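Local coordinates for protein DNA annealing helicase and endonuclease ZRANB3 (Homo sapiens, PDB 5MKW) that anneals DNA strands and cuts DNA to maintain genome stability at stalled replication forks, this chain being its zinc-binding HNH nuclease domain, at residues C87-D90 with N91-T94. Residues are numbered along the deposited sequence; the frame is centred on the assembly and turned at random.
Sequences CSLD and NLQT
The backbone N of Asn91 reaches Ser88 O at 2.8 Å, closing a 3-10 turn in the loop between the two antiparallel strands of the HNH motif, in the region assigned endonuclease activity. A second turn of the same kind follows, Leu92 N to Leu89 O at 3.2 Å, leading into strand 92-96. Serine suits the head of this turn because its short hydroxyl can reach forward over it: with chi1 at 59°, Ser88 OG lies between its own N and carbonyl carbon and donates to Asp90 OD1 at 2.9 Å, from above the carboxylate plane. Replacing Ser88 by an alanine removes this hydroxyl and would probably leave the Asp90 carboxylate without its mate and freer to turn. Leucines supply the apolar side, Leu89 CD1 lying 4.5 Å from Leu92 CD1; Leu92 CG also neighbours Ser88 O at 3.4 Å, and its side chain meets Leu8 of helix 5-16 and Val74. Asparagine suits position 91, just before Leu92, because its amide offers both donor and acceptor: Asn91 ND2 binds Gln86 O, and Asn91 OD1 accepts from Lys78 N. A water also donates to Asn91 OD1, its oxygen 2.7 Å away, and weakly to Asp90 O.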
ATOM      1  N   CYS A  87     -14.026   2.243  -9.371  1.00 38.05           N
ATOM      2  CA  CYS A  87     -12.713   2.885  -9.361  1.00 38.09           C
ATOM      3  C   CYS A  87     -12.763   4.370  -9.647  1.00 38.58           C
ATOM      4  O   CYS A  87     -11.737   4.963  -9.987  1.00 36.88           O
ATOM      5  CB  CYS A  87     -11.805   2.199 -10.349  1.00 38.27           C
ATOM      6  SG  CYS A  87     -11.518   0.505  -9.828  1.00 42.93           S
ATOM      7  N   SER A  88     -13.947   4.962  -9.493  1.00 36.37           N
ATOM      8  CA  SER A  88     -14.093   6.411  -9.463  1.00 39.25           C
ATOM      9  C   SER A  88     -13.340   7.014  -8.277  1.00 36.52           C
ATOM     10  O   SER A  88     -13.171   6.386  -7.218  1.00 33.51           O
ATOM     11  CB  SER A  88     -15.564   6.815  -9.393  1.00 41.84           C
ATOM     12  OG  SER A  88     -16.208   6.278  -8.245  1.00 45.92           O
ATOM     13  N   LEU A  89     -12.905   8.248  -8.461  1.00 34.13           N
ATOM     14  CA  LEU A  89     -11.983   8.883  -7.531  1.00 37.93           C
ATOM     15  C   LEU A  89     -12.607   9.004  -6.134  1.00 36.69           C
ATOM     16  O   LEU A  89     -11.907   8.978  -5.117  1.00 32.36           O
ATOM     17  CB  LEU A  89     -11.582  10.251  -8.075  1.00 40.57           C
ATOM     18  CG  LEU A  89     -10.375  10.879  -7.400  1.00 45.76           C
ATOM     19  CD1 LEU A  89      -9.115  10.149  -7.849  1.00 43.12           C
ATOM     20  CD2 LEU A  89     -10.316  12.379  -7.734  1.00 47.53           C
ATOM     21  N   ASP A  90     -13.922   9.166  -6.095  1.00 33.77           N
ATOM     22  CA  ASP A  90     -14.631   9.261  -4.837  1.00 36.31           C
ATOM     23  C   ASP A  90     -14.727   7.935  -4.079  1.00 32.60           C
ATOM     24  O   ASP A  90     -15.225   7.882  -2.952  1.00 34.23           O
ATOM     25  CB  ASP A  90     -16.035   9.844  -5.067  1.00 46.17           C
ATOM     26  CG  ASP A  90     -16.936   8.934  -5.931  1.00 51.62           C
ATOM     27  OD1 ASP A  90     -16.856   7.675  -5.846  1.00 54.70           O
ATOM     28  OD2 ASP A  90     -17.775   9.494  -6.676  1.00 64.81           O
ATOM     29  N   ASN A  91     -14.260   6.865  -4.692  1.00 28.60           N
ATOM     30  CA  ASN A  91     -14.134   5.575  -3.994  1.00 29.51           C
ATOM     31  C   ASN A  91     -12.677   5.128  -3.797  1.00 25.56           C
ATOM     32  O   ASN A  91     -12.427   3.977  -3.477  1.00 27.38           O
ATOM     33  CB  ASN A  91     -14.888   4.461  -4.745  1.00 26.49           C
ATOM     34  CG  ASN A  91     -15.106   3.230  -3.896  1.00 27.07           C
ATOM     35  OD1 ASN A  91     -15.303   3.325  -2.688  1.00 25.96           O
ATOM     36  ND2 ASN A  91     -15.027   2.055  -4.517  1.00 27.62           N
ATOM     37  N   LEU A  92     -11.740   6.064  -3.879  1.00 24.83           N
ATOM     38  CA  LEU A  92     -10.331   5.720  -3.731  1.00 25.80           C
ATOM     39  C   LEU A  92      -9.638   6.394  -2.533  1.00 23.40           C
ATOM     40  O   LEU A  92      -9.979   7.507  -2.146  1.00 22.22           O
ATOM     41  CB  LEU A  92      -9.594   6.075  -5.003  1.00 26.88           C
ATOM     42  CG  LEU A  92     -10.069   5.338  -6.260  1.00 27.08           C
ATOM     43  CD1 LEU A  92      -9.198   5.710  -7.457  1.00 28.85           C
ATOM     44  CD2 LEU A  92     -10.059   3.835  -6.061  1.00 28.15           C
ATOM     45  N   GLN A  93      -8.609   5.740  -2.013  1.00 20.56           N
ATOM     46  CA  GLN A  93      -7.907   6.210  -0.850  1.00 19.24           C
ATOM     47  C   GLN A  93      -6.474   5.696  -0.904  1.00 21.71           C
ATOM     48  O   GLN A  93      -6.190   4.679  -1.532  1.00 18.62           O
ATOM     49  CB  GLN A  93      -8.602   5.769   0.432  1.00 20.21           C
ATOM     50  CG  GLN A  93      -8.421   4.284   0.760  1.00 20.16           C
ATOM     51  CD  GLN A  93      -9.162   3.800   1.967  1.00 20.14           C
ATOM     52  OE1 GLN A  93      -9.562   2.602   2.062  1.00 22.54           O
ATOM     53  NE2 GLN A  93      -9.520   4.722   2.792  1.00 19.89           N
ATOM     54  N   THR A  94      -5.613   6.415  -0.195  1.00 20.04           N
ATOM     55  CA  THR A  94      -4.251   6.048   0.051  1.00 18.89           C
ATOM     56  C   THR A  94      -4.196   5.099   1.221  1.00 17.57           C
ATOM     57  O   THR A  94      -4.776   5.353   2.296  1.00 17.98           O
ATOM     58  CB  THR A  94      -3.433   7.329   0.395  1.00 19.15           C
ATOM     59  OG1 THR A  94      -3.535   8.274  -0.686  1.00 18.30           O
ATOM     60  CG2 THR A  94      -1.993   6.977   0.611  1.00 18.93           C
TER
HETATM   61  O   HOH W   1     -16.830   5.311  -1.643  1.00 40.10           O